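Local coordinates for disulfide oxidoreductase (Xylella fastidiosa, PDB 2REM), which probably oxidises thiol pairs of periplasmic proteins to disulfides, as a thioredoxin-fold oxidoreductase of the DsbA subfamily, at residues A[42-47]-A[172-176]; A[89-94]-A[117-121]; A[111-115]-A[128-132]; A[5-11]-A[178-182]. All blocks are in the same frame, centred on the assembly; numbering follows the deposited sequence.

Interaction 1. Residues A[42-47]-A[172-176]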
loop_
_atom_site.group_PDB
_atom_site.type_symbol
_atom_site.label_atom_id
_atom_site.label_comp_id
_atom_site.label_asym_id
_atom_site.label_seq_id
_atom_site.Cartn_x
_atom_site.Cartn_y
_atom_site.Cartn_z
ATOM N N HIS A 42 3.210 -0.255 -12.019
ATOM C CA HIS A 42 4.305 -0.968 -12.671
ATOM C C HIS A 42 5.005 -1.895 -11.693
ATOM O O HIS A 42 5.501 -2.949 -12.069
ATOM C CB HIS A 42 5.303 0.020 -13.268
ATOM C CG HIS A 42 4.762 0.816 -14.419
ATOM N ND1 HIS A 42 5.362 1.971 -14.871
ATOM C CD2 HIS A 42 3.673 0.627 -15.206
ATOM C CE1 HIS A 42 4.678 2.451 -15.896
ATOM N NE2 HIS A 42 3.643 1.658 -16.112
ATOM N N PHE A 43 5.028 -1.493 -10.433
ATOM C CA PHE A 43 5.734 -2.211 -9.409
ATOM C C PHE A 43 4.943 -3.402 -8.918
ATOM O O PHE A 43 5.519 -4.357 -8.410
ATOM C CB PHE A 43 5.958 -1.257 -8.243
ATOM C CG PHE A 43 6.817 -1.794 -7.136
ATOM C CD1 PHE A 43 7.918 -2.613 -7.386
ATOM C CD2 PHE A 43 6.560 -1.405 -5.830
ATOM C CE1 PHE A 43 8.740 -3.061 -6.323
ATOM C CE2 PHE A 43 7.361 -1.841 -4.783
ATOM C CZ PHE A 43 8.448 -2.671 -5.044
ATOM N N ASP A 44 3.619 -3.343 -9.047
ATOM C CA ASP A 44 2.809 -4.258 -8.280
ATOM C C ASP A 44 3.131 -5.723 -8.537
ATOM O O ASP A 44 3.235 -6.500 -7.597
ATOM C CB ASP A 44 1.322 -3.990 -8.434
ATOM C CG ASP A 44 0.507 -4.871 -7.512
ATOM O OD1 ASP A 44 0.573 -4.703 -6.249
ATOM O OD2 ASP A 44 -0.143 -5.762 -8.060
ATOM N N SER A 45 3.324 -6.101 -9.792
ATOM C CA SER A 45 3.577 -7.510 -10.093
ATOM C C SER A 45 4.868 -7.983 -9.449
ATOM O O SER A 45 4.897 -9.080 -8.895
ATOM C CB SER A 45 3.597 -7.770 -11.595
ATOM O OG SER A 45 4.778 -7.231 -12.150
ATOM N N LYS A 46 5.925 -7.164 -9.531
ATOM C CA LYS A 46 7.215 -7.492 -8.902
ATOM C C LYS A 46 7.030 -7.562 -7.381
ATOM O O LYS A 46 7.566 -8.459 -6.724
ATOM C CB LYS A 46 8.342 -6.492 -9.266
ATOM C CG LYS A 46 9.144 -6.835 -10.515
ATOM C CD LYS A 46 10.303 -5.842 -10.777
ATOM C CE LYS A 46 11.062 -6.157 -12.073
ATOM N NZ LYS A 46 10.351 -5.680 -13.308
ATOM N N LEU A 47 6.248 -6.624 -6.846
ATOM C CA LEU A 47 6.027 -6.545 -5.415
ATOM C C LEU A 47 5.204 -7.735 -4.920
ATOM O O LEU A 47 5.497 -8.312 -3.876
ATOM C CB LEU A 47 5.320 -5.241 -5.060
ATOM C CG LEU A 47 4.996 -5.043 -3.568
ATOM C CD1 LEU A 47 6.231 -5.062 -2.665
ATOM C CD2 LEU A 47 4.278 -3.754 -3.417
ATOM N N PHE A 172 12.817 -0.492 -8.851
ATOM C CA PHE A 172 12.011 -1.526 -8.175
ATOM C C PHE A 172 12.864 -2.630 -7.571
ATOM O O PHE A 172 12.644 -3.009 -6.422
ATOM C CB PHE A 172 11.002 -2.128 -9.128
ATOM C CG PHE A 172 9.964 -1.149 -9.603
ATOM C CD1 PHE A 172 9.333 -1.335 -10.831
ATOM C CD2 PHE A 172 9.662 -0.026 -8.844
ATOM C CE1 PHE A 172 8.385 -0.435 -11.279
ATOM C CE2 PHE A 172 8.706 0.897 -9.284
ATOM C CZ PHE A 172 8.081 0.694 -10.510
ATOM N N GLU A 173 13.831 -3.134 -8.345
ATOM C CA GLU A 173 14.732 -4.187 -7.860
ATOM C C GLU A 173 15.566 -3.755 -6.663
ATOM O O GLU A 173 15.714 -4.506 -5.705
ATOM C CB GLU A 173 15.648 -4.708 -8.961
ATOM C CG GLU A 173 15.324 -6.129 -9.354
ATOM C CD GLU A 173 13.982 -6.240 -10.036
ATOM O OE1 GLU A 173 13.728 -5.436 -10.972
ATOM O OE2 GLU A 173 13.183 -7.129 -9.649
ATOM N N ASP A 174 16.124 -2.553 -6.744
ATOM C CA ASP A 174 16.897 -1.979 -5.645
ATOM C C ASP A 174 15.999 -1.840 -4.421
ATOM O O ASP A 174 16.381 -2.133 -3.288
ATOM C CB ASP A 174 17.460 -0.627 -6.087
ATOM C CG ASP A 174 18.377 0.002 -5.062
ATOM O OD1 ASP A 174 18.249 1.241 -4.851
ATOM O OD2 ASP A 174 19.240 -0.716 -4.475
ATOM N N THR A 175 14.792 -1.356 -4.654
ATOM C CA THR A 175 13.842 -1.194 -3.568
ATOM C C THR A 175 13.618 -2.510 -2.826
ATOM O O THR A 175 13.622 -2.533 -1.584
ATOM C CB THR A 175 12.523 -0.615 -4.086
ATOM O OG1 THR A 175 12.771 0.735 -4.438
ATOM C CG2 THR A 175 11.461 -0.618 -3.000
ATOM N N LEU A 176 13.458 -3.593 -3.584
ATOM C CA LEU A 176 13.204 -4.916 -3.009
ATOM C C LEU A 176 14.451 -5.493 -2.341
ATOM O O LEU A 176 14.344 -6.135 -1.293
ATOM C CB LEU A 176 12.625 -5.866 -4.056
ATOM C CG LEU A 176 11.160 -5.534 -4.439
ATOM C CD1 LEU A 176 10.578 -6.591 -5.379
ATOM C CD2 LEU A 176 10.252 -5.343 -3.219
#
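His42 sets its CB at the edge of the Phe172 ring, near the ring plane, with His42 CB 3.7 Å from Phe172 CE1; its imidazole leads away from the contact, as suits a polar residue at an exposed border. Phe43 carries the centre. Its CG stands anti to the backbone N (chi1 -174°), which lays the ring alongside that of Phe172 in an offset stack, the centroids of Phe43 and Phe172 4.7 Å apart and the planes at 27°. The two side chains run past each other in opposite directions, and Phe43 CB makes a CH-pi contact over the Phe172 face. Beyond the stack, Phe43 CZ meets Leu176 CD2 at 3.7 Å, the methyl lying near the plane of the Phe43 ring. Lys46 uses its long aliphatic chain: CD rests 4.1 Å from Phe172 CB, and the chain crosses the Glu173 side chain at about a right angle. Any attraction between the charges is probably weak, since Lys46 NZ stays 4.1 Å from Glu173 OE1, beyond a salt bridge. Leu47, one turn after Phe43, places CB over the centre of a Phe43 face and brings CD1 to 4.1 Å from Leu176 CD2. Leu47 and Thr175 both reach Ile159 of the sheet. Two helices packed this way, the one that starts at the CxxC sequence and the C-terminal one, belong to the thioredoxin fold.

Interaction 2. Residues A[89-94]-A[117-121]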
loop_
_atom_site.group_PDB
_atom_site.type_symbol
_atom_site.label_atom_id
_atom_site.label_comp_id
_atom_site.label_asym_id
_atom_site.label_seq_id
_atom_site.Cartn_x
_atom_site.Cartn_y
_atom_site.Cartn_z
ATOM N N ARG A 89 -8.349 -9.445 -5.342
ATOM C CA ARG A 89 -8.734 -9.942 -6.664
ATOM C C ARG A 89 -8.873 -8.814 -7.705
ATOM O O ARG A 89 -8.844 -9.076 -8.889
ATOM C CB ARG A 89 -10.059 -10.697 -6.584
ATOM C CG ARG A 89 -11.145 -9.808 -6.033
ATOM C CD ARG A 89 -12.522 -10.400 -6.091
ATOM N NE ARG A 89 -12.585 -11.765 -5.625
ATOM C CZ ARG A 89 -13.723 -12.408 -5.374
ATOM N NH1 ARG A 89 -14.891 -11.790 -5.526
ATOM N NH2 ARG A 89 -13.692 -13.672 -4.976
ATOM N N SER A 90 -9.040 -7.576 -7.259
ATOM C CA SER A 90 -9.301 -6.490 -8.206
ATOM C C SER A 90 -8.101 -5.537 -8.341
ATOM O O SER A 90 -8.160 -4.576 -9.104
ATOM C CB SER A 90 -10.557 -5.718 -7.792
ATOM O OG SER A 90 -10.332 -5.055 -6.561
ATOM N N HIS A 91 -7.026 -5.802 -7.601
ATOM C CA HIS A 91 -5.962 -4.802 -7.407
ATOM C C HIS A 91 -5.261 -4.447 -8.725
ATOM O O HIS A 91 -5.153 -3.265 -9.099
ATOM C CB HIS A 91 -4.936 -5.346 -6.399
ATOM C CG HIS A 91 -4.097 -4.285 -5.770
ATOM N ND1 HIS A 91 -2.720 -4.278 -5.842
ATOM C CD2 HIS A 91 -4.443 -3.200 -5.039
ATOM C CE1 HIS A 91 -2.255 -3.232 -5.180
ATOM N NE2 HIS A 91 -3.280 -2.557 -4.692
ATOM N N THR A 92 -4.776 -5.471 -9.409
ATOM C CA THR A 92 -4.160 -5.348 -10.741
ATOM C C THR A 92 -5.149 -4.753 -11.725
ATOM O O THR A 92 -4.813 -3.845 -12.480
ATOM C CB THR A 92 -3.699 -6.714 -11.245
ATOM O OG1 THR A 92 -2.714 -7.223 -10.328
ATOM C CG2 THR A 92 -3.108 -6.609 -12.660
ATOM N N ALA A 93 -6.381 -5.258 -11.694
ATOM C CA ALA A 93 -7.421 -4.747 -12.580
ATOM C C ALA A 93 -7.693 -3.254 -12.363
ATOM O O ALA A 93 -7.937 -2.500 -13.327
ATOM C CB ALA A 93 -8.698 -5.561 -12.400
ATOM N N MET A 94 -7.656 -2.810 -11.110
ATOM C CA MET A 94 -7.851 -1.386 -10.854
ATOM C C MET A 94 -6.704 -0.577 -11.478
ATOM O O MET A 94 -6.944 0.408 -12.139
ATOM C CB MET A 94 -8.027 -1.064 -9.361
ATOM C CG MET A 94 -8.130 0.439 -9.104
ATOM S SD MET A 94 -9.552 1.213 -9.927
ATOM C CE MET A 94 -10.784 0.816 -8.724
ATOM N N PHE A 117 -17.192 -0.398 -11.184
ATOM C CA PHE A 117 -15.988 -1.204 -11.233
ATOM C C PHE A 117 -16.115 -2.439 -10.327
ATOM O O PHE A 117 -15.920 -3.587 -10.775
ATOM C CB PHE A 117 -14.752 -0.374 -10.857
ATOM C CG PHE A 117 -13.501 -1.179 -10.807
ATOM C CD1 PHE A 117 -12.794 -1.444 -11.981
ATOM C CD2 PHE A 117 -13.077 -1.753 -9.618
ATOM C CE1 PHE A 117 -11.650 -2.215 -11.963
ATOM C CE2 PHE A 117 -11.912 -2.552 -9.591
ATOM C CZ PHE A 117 -11.198 -2.761 -10.767
ATOM N N TYR A 118 -16.449 -2.199 -9.055
ATOM C CA TYR A 118 -16.517 -3.275 -8.089
ATOM C C TYR A 118 -17.719 -4.191 -8.311
ATOM O O TYR A 118 -17.695 -5.360 -7.901
ATOM C CB TYR A 118 -16.437 -2.706 -6.661
ATOM C CG TYR A 118 -15.042 -2.183 -6.415
ATOM C CD1 TYR A 118 -13.968 -3.072 -6.283
ATOM C CD2 TYR A 118 -14.787 -0.817 -6.340
ATOM C CE1 TYR A 118 -12.664 -2.615 -6.076
ATOM C CE2 TYR A 118 -13.470 -0.324 -6.122
ATOM C CZ TYR A 118 -12.427 -1.239 -5.999
ATOM O OH TYR A 118 -11.158 -0.787 -5.764
ATOM N N ALA A 119 -18.748 -3.679 -8.995
ATOM C CA ALA A 119 -19.866 -4.521 -9.420
ATOM C C ALA A 119 -19.352 -5.725 -10.220
ATOM O O ALA A 119 -19.958 -6.794 -10.211
ATOM C CB ALA A 119 -20.872 -3.736 -10.240
ATOM N N GLY A 120 -18.219 -5.552 -10.897
ATOM C CA GLY A 120 -17.625 -6.617 -11.673
ATOM C C GLY A 120 -17.080 -7.715 -10.779
ATOM O O GLY A 120 -16.891 -8.839 -11.234
ATOM N N TYR A 121 -16.823 -7.375 -9.516
ATOM C CA TYR A 121 -16.311 -8.340 -8.528
ATOM C C TYR A 121 -17.401 -8.828 -7.556
ATOM O O TYR A 121 -17.097 -9.343 -6.473
ATOM C CB TYR A 121 -15.090 -7.764 -7.796
ATOM C CG TYR A 121 -14.003 -7.522 -8.785
ATOM C CD1 TYR A 121 -13.149 -8.563 -9.174
ATOM C CD2 TYR A 121 -13.899 -6.287 -9.446
ATOM C CE1 TYR A 121 -12.173 -8.361 -10.150
ATOM C CE2 TYR A 121 -12.932 -6.083 -10.413
ATOM C CZ TYR A 121 -12.082 -7.117 -10.757
ATOM O OH TYR A 121 -11.156 -6.921 -11.730
HETATM O O HOH W 1 -9.404 -2.560 -5.542
#
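Ser90 CB sits over the centre of one face of the Tyr121 ring, a CH-pi contact of 3.6 Å from Ser90 CB to the Tyr121 centroid, only 12° off the normal. The Phe117 ring receives Met94 over one face, while the backbone atoms Ala93 C and Ser90 O lie at its edge. Tyr118 in turn takes Phe117 CD2 over one face and a water in plane at its edge. This is the helical domain that DsbA enzymes carry inserted in the thioredoxin fold, here helix 87-101 against residues 117-121, on and after helix 111-119. Met94 makes a Met-aromatic contact: its SD stands 4.3 Å from the Phe117 centroid, 7° off the normal, and CE adds a CH-pi contact over the same face. Bends at chi2 and chi3 fold the thioether back to bring CE there, where it also reaches Tyr118 OH at 3.4 Å; a flexible, unbranched chain suits a place where one methyl touches both rings. Ala93, small enough to let the helix come close, puts CB 4.1 Å from Phe117 CZ. At the exposed border the methylenes of Arg89 lie along Tyr121, with Arg89 CD 3.6 Å from Tyr121 CD1. Ser90 OG is hydrogen-bonded to Val86 O and accepts at 2.9 Å from a water that is hydrogen-bonded to Tyr118 OH as well.

Interaction 3. Residues A[111-115]-A[128-132]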
loop_
_atom_site.group_PDB
_atom_site.type_symbol
_atom_site.label_atom_id
_atom_site.label_comp_id
_atom_site.label_asym_id
_atom_site.label_seq_id
_atom_site.Cartn_x
_atom_site.Cartn_y
_atom_site.Cartn_z
ATOM N N PRO A 111 -17.959 7.515 -6.251
ATOM C CA PRO A 111 -18.484 6.248 -5.831
ATOM C C PRO A 111 -19.281 5.592 -6.945
ATOM O O PRO A 111 -19.365 4.385 -6.964
ATOM C CB PRO A 111 -19.399 6.607 -4.636
ATOM C CG PRO A 111 -19.674 8.066 -4.791
ATOM C CD PRO A 111 -18.433 8.623 -5.396
ATOM N N ASP A 112 -19.848 6.342 -7.888
ATOM C CA ASP A 112 -20.571 5.596 -8.927
ATOM C C ASP A 112 -19.721 4.958 -10.028
ATOM O O ASP A 112 -20.046 3.857 -10.457
ATOM C CB ASP A 112 -21.899 6.226 -9.393
ATOM C CG ASP A 112 -21.743 7.590 -9.991
ATOM O OD1 ASP A 112 -22.408 8.527 -9.469
ATOM O OD2 ASP A 112 -20.995 7.715 -10.987
ATOM N N GLU A 113 -18.634 5.599 -10.448
ATOM C CA GLU A 113 -17.671 4.932 -11.319
ATOM C C GLU A 113 -17.091 3.761 -10.524
ATOM O O GLU A 113 -16.853 2.705 -11.070
ATOM C CB GLU A 113 -16.511 5.842 -11.704
ATOM C CG GLU A 113 -16.790 6.854 -12.808
ATOM C CD GLU A 113 -17.139 8.226 -12.265
ATOM O OE1 GLU A 113 -17.130 8.423 -11.024
ATOM O OE2 GLU A 113 -17.430 9.109 -13.093
ATOM N N LEU A 114 -16.846 3.976 -9.237
ATOM C CA LEU A 114 -16.170 2.951 -8.460
ATOM C C LEU A 114 -17.108 1.787 -8.228
ATOM O O LEU A 114 -16.702 0.629 -8.317
ATOM C CB LEU A 114 -15.618 3.506 -7.151
ATOM C CG LEU A 114 -14.438 4.496 -7.307
ATOM C CD1 LEU A 114 -14.115 5.118 -5.960
ATOM C CD2 LEU A 114 -13.209 3.778 -7.921
ATOM N N ALA A 115 -18.363 2.086 -7.930
ATOM C CA ALA A 115 -19.326 1.011 -7.693
ATOM C C ALA A 115 -19.471 0.156 -8.943
ATOM O O ALA A 115 -19.594 -1.068 -8.841
ATOM C CB ALA A 115 -20.673 1.551 -7.221
ATOM N N PHE A 128 -21.249 -1.227 -2.023
ATOM C CA PHE A 128 -20.029 -0.489 -2.279
ATOM C C PHE A 128 -20.144 0.943 -1.754
ATOM O O PHE A 128 -19.256 1.402 -1.051
ATOM C CB PHE A 128 -19.593 -0.424 -3.738
ATOM C CG PHE A 128 -18.258 0.259 -3.882
ATOM C CD1 PHE A 128 -17.090 -0.440 -3.588
ATOM C CD2 PHE A 128 -18.181 1.624 -4.158
ATOM C CE1 PHE A 128 -15.857 0.198 -3.642
ATOM C CE2 PHE A 128 -16.935 2.283 -4.218
ATOM C CZ PHE A 128 -15.786 1.567 -3.963
ATOM N N VAL A 129 -21.229 1.623 -2.102
ATOM C CA VAL A 129 -21.427 3.024 -1.677
ATOM C C VAL A 129 -21.483 3.161 -0.161
ATOM O O VAL A 129 -20.816 4.035 0.413
ATOM C CB VAL A 129 -22.653 3.685 -2.361
ATOM C CG1 VAL A 129 -22.953 5.055 -1.731
ATOM C CG2 VAL A 129 -22.377 3.826 -3.841
ATOM N N ALA A 130 -22.237 2.270 0.484
ATOM C CA ALA A 130 -22.319 2.256 1.934
ATOM C C ALA A 130 -20.952 2.021 2.544
ATOM O O ALA A 130 -20.651 2.559 3.582
ATOM C CB ALA A 130 -23.309 1.207 2.424
ATOM N N THR A 131 -20.127 1.207 1.893
ATOM C CA THR A 131 -18.853 0.866 2.472
ATOM C C THR A 131 -17.904 2.036 2.279
ATOM O O THR A 131 -17.234 2.457 3.218
ATOM C CB THR A 131 -18.278 -0.425 1.851
ATOM O OG1 THR A 131 -19.218 -1.488 2.042
ATOM C CG2 THR A 131 -16.967 -0.810 2.560
ATOM N N PHE A 132 -17.873 2.542 1.046
ATOM C CA PHE A 132 -17.047 3.671 0.666
ATOM C C PHE A 132 -17.334 4.875 1.576
ATOM O O PHE A 132 -16.422 5.563 1.965
ATOM C CB PHE A 132 -17.391 4.043 -0.776
ATOM C CG PHE A 132 -16.469 5.042 -1.393
ATOM C CD1 PHE A 132 -15.258 4.630 -1.941
ATOM C CD2 PHE A 132 -16.848 6.388 -1.490
ATOM C CE1 PHE A 132 -14.411 5.537 -2.547
ATOM C CE2 PHE A 132 -15.998 7.321 -2.096
ATOM C CZ PHE A 132 -14.768 6.888 -2.620
#
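Phe128 and Phe132 both hold CG anti to the backbone N (chi1 -175° and -170°), which sends two rings, one helical turn apart, from helix 125-132 toward Leu114. Leu114 instead holds CG beside its backbone N, anti to the carbonyl carbon, so that CB meets Phe128 and the CD1 branch meets Phe132. Its CB presses on Phe128, with Leu114 CB 3.4 Å from Phe128 CE2, and its backbone carbonyl carbon lies over one face of that ring. Further out, Leu114 CD1 comes within 3.5 Å of Phe132 CE1, the two side chains crossing at about a right angle. The helices belong to the all-helical insertion of the DsbA fold and meet at a steep angle, their N-to-C directions 126° apart with the local axes approaching to 9.9 Å. Ala115 lets the backbones draw near: with a mere methyl for a side chain, its CA stands 5.7 Å from Phe128 CA and 3.8 Å from Phe128 CD2. Pro111, at the start of its helix, suits a first turn in which an N-H is not needed, and it spends its ring on packing, Pro111 CB lying 4.1 Å from Phe132 CD2. Val129 CG2 lies 4.2 Å from the same Pro111 CB, at the partly exposed border. Helix 71-83 also touches the contact, Ala77 at Leu114 and Ala80 at Phe128.

Interaction 4. Residues A[5-11]-A[178-182]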
loop_
_atom_site.group_PDB
_atom_site.type_symbol
_atom_site.label_atom_id
_atom_site.label_comp_id
_atom_site.label_asym_id
_atom_site.label_seq_id
_atom_site.Cartn_x
_atom_site.Cartn_y
_atom_site.Cartn_z
ATOM N N PRO A 5 22.816 -1.703 1.973
ATOM C CA PRO A 5 22.079 -0.458 2.138
ATOM C C PRO A 5 22.634 0.363 3.295
ATOM O O PRO A 5 22.984 -0.194 4.351
ATOM C CB PRO A 5 20.674 -0.937 2.490
ATOM C CG PRO A 5 20.564 -2.230 1.727
ATOM C CD PRO A 5 21.915 -2.866 1.913
ATOM N N VAL A 6 22.678 1.672 3.076
ATOM C CA VAL A 6 23.258 2.665 3.979
ATOM C C VAL A 6 22.140 3.622 4.309
ATOM O O VAL A 6 21.421 4.068 3.407
ATOM C CB VAL A 6 24.365 3.474 3.239
ATOM C CG1 VAL A 6 24.894 4.675 4.089
ATOM C CG2 VAL A 6 25.499 2.545 2.817
ATOM N N VAL A 7 21.989 3.939 5.589
ATOM C CA VAL A 7 20.998 4.920 6.005
ATOM C C VAL A 7 21.300 6.237 5.305
ATOM O O VAL A 7 22.467 6.575 5.066
ATOM C CB VAL A 7 21.010 5.123 7.540
ATOM C CG1 VAL A 7 22.194 5.954 7.964
ATOM C CG2 VAL A 7 19.708 5.751 8.005
ATOM N N GLY A 8 20.244 6.965 4.970
ATOM C CA GLY A 8 20.373 8.196 4.244
ATOM C C GLY A 8 20.648 8.047 2.756
ATOM O O GLY A 8 20.556 9.029 2.040
ATOM N N GLU A 9 21.008 6.853 2.282
ATOM C CA GLU A 9 21.173 6.623 0.832
ATOM C C GLU A 9 20.102 5.683 0.349
ATOM O O GLU A 9 19.390 5.971 -0.603
ATOM C CB GLU A 9 22.536 5.995 0.469
ATOM C CG GLU A 9 23.759 6.659 0.996
ATOM C CD GLU A 9 25.025 5.961 0.502
ATOM O OE1 GLU A 9 24.889 4.881 -0.145
ATOM O OE2 GLU A 9 26.140 6.481 0.751
ATOM N N ASP A 10 19.978 4.550 1.033
ATOM C CA ASP A 10 19.106 3.474 0.597
ATOM C C ASP A 10 17.826 3.374 1.410
ATOM O O ASP A 10 16.853 2.782 0.970
ATOM C CB ASP A 10 19.882 2.167 0.633
ATOM C CG ASP A 10 21.138 2.241 -0.198
ATOM O OD1 ASP A 10 21.014 2.388 -1.425
ATOM O OD2 ASP A 10 22.246 2.202 0.369
ATOM N N TYR A 11 17.847 3.928 2.615
ATOM C CA TYR A 11 16.656 3.954 3.438
ATOM C C TYR A 11 16.871 5.071 4.451
ATOM O O TYR A 11 17.994 5.506 4.659
ATOM C CB TYR A 11 16.403 2.594 4.148
ATOM C CG TYR A 11 17.487 2.243 5.161
ATOM C CD1 TYR A 11 17.378 2.651 6.508
ATOM C CD2 TYR A 11 18.631 1.532 4.777
ATOM C CE1 TYR A 11 18.386 2.342 7.433
ATOM C CE2 TYR A 11 19.632 1.224 5.700
ATOM C CZ TYR A 11 19.499 1.639 7.020
ATOM O OH TYR A 11 20.486 1.352 7.940
ATOM N N ILE A 178 16.797 -3.671 -0.945
ATOM C CA ILE A 178 17.011 -2.916 0.295
ATOM C C ILE A 178 16.015 -3.428 1.329
ATOM O O ILE A 178 16.342 -3.559 2.515
ATOM C CB ILE A 178 16.827 -1.388 0.074
ATOM C CG1 ILE A 178 17.897 -0.827 -0.870
ATOM C CG2 ILE A 178 16.768 -0.604 1.418
ATOM C CD1 ILE A 178 17.427 0.479 -1.527
ATOM N N THR A 179 14.799 -3.710 0.875
ATOM C CA THR A 179 13.767 -4.250 1.750
ATOM C C THR A 179 14.238 -5.587 2.325
ATOM O O THR A 179 14.121 -5.816 3.533
ATOM C CB THR A 179 12.439 -4.442 1.008
ATOM O OG1 THR A 179 12.032 -3.195 0.461
ATOM C CG2 THR A 179 11.354 -4.954 1.951
ATOM N N ASP A 180 14.771 -6.454 1.464
ATOM C CA ASP A 180 15.327 -7.749 1.892
ATOM C C ASP A 180 16.365 -7.564 2.981
ATOM O O ASP A 180 16.333 -8.246 4.006
ATOM C CB ASP A 180 15.971 -8.492 0.722
ATOM C CG ASP A 180 14.963 -9.071 -0.220
ATOM O OD1 ASP A 180 13.786 -9.195 0.161
ATOM O OD2 ASP A 180 15.361 -9.409 -1.344
ATOM N N TYR A 181 17.304 -6.650 2.743
ATOM C CA TYR A 181 18.337 -6.347 3.739
ATOM C C TYR A 181 17.719 -5.933 5.084
ATOM O O TYR A 181 18.138 -6.429 6.139
ATOM C CB TYR A 181 19.304 -5.251 3.223
ATOM C CG TYR A 181 20.089 -4.590 4.331
ATOM C CD1 TYR A 181 19.632 -3.424 4.931
ATOM C CD2 TYR A 181 21.269 -5.167 4.811
ATOM C CE1 TYR A 181 20.344 -2.821 5.963
ATOM C CE2 TYR A 181 21.977 -4.587 5.844
ATOM C CZ TYR A 181 21.501 -3.406 6.415
ATOM O OH TYR A 181 22.194 -2.809 7.437
ATOM N N LEU A 182 16.753 -5.015 5.036
ATOM C CA LEU A 182 16.110 -4.492 6.254
ATOM C C LEU A 182 15.286 -5.565 6.943
ATOM O O LEU A 182 15.275 -5.634 8.175
ATOM C CB LEU A 182 15.194 -3.300 5.948
ATOM C CG LEU A 182 15.851 -2.020 5.422
ATOM C CD1 LEU A 182 14.748 -1.081 4.939
ATOM C CD2 LEU A 182 16.699 -1.384 6.531
HETATM O O HOH W 2 22.445 -0.151 6.941
#
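The N-terminal segment that leads into the edge strand 11-13 of the thioredoxin-type sheet lies here against the C-terminal helix, Pro5 packing on Tyr181 and Tyr11 on Leu182. Pro5 lays its rigid ring over one face of Tyr181, with Pro5 CD 3.8 Å from the Tyr181 centroid, a CH-pi contact displaced toward the rim. Tyr11 receives Leu182 CD2 almost on its axis, 3.8 Å from the Tyr11 centroid and 6° off the normal, while Val7 CA lies over the opposite face. The Tyr11 ring gets there with CG between the backbone N and the carbonyl carbon (chi1 65°), a less common rotamer. One water joins the Pro5 carbonyl to both tyrosine hydroxyls: it donates to Pro5 O at 2.6 Å and is hydrogen-bonded to Tyr11 OH and Tyr181 OH, each at 2.7 Å. Tyr11 OH is held as well by Arg185. Ile178 touches both Pro5 and Asp10, its CD1 3.7 Å from Asp10 CB. The Asp10 carboxylate faces back into its own segment, where OD2 accepts Val6 N at 2.8 Å through its anti lone pair and also takes His3 NE2, two bonds that tie Asp10 to the residues before it. Asp10 also pairs with Thr168 through the backbone. From the helix, Ile178 and Leu182 rest on Val167 of strand 165-167, and Leu182 reaches Val161 of strand 158-161.

How the interactions relate
From the N terminus, residues 5-11 meet 178-182, and interaction 4 closes the outermost loop, which encloses the other three. Interaction 1 is nested just inside it, joining helix 38-52 to the start of the same C-terminal helix, its segment 172-176 adjoining 178-182. Within the loop closed by interaction 1 lies the helical part: interactions 2 and 3 cross, their segments alternating along the chain, and share helix 111-119. They touch through Tyr118 with Phe128 and Met94 with Leu114, their centres about 12 Å apart. Asp44 packs on Thr92, linking interactions 1 and 2. Interactions 3 and 4 lie farthest apart, on opposite sides of the chain's centre.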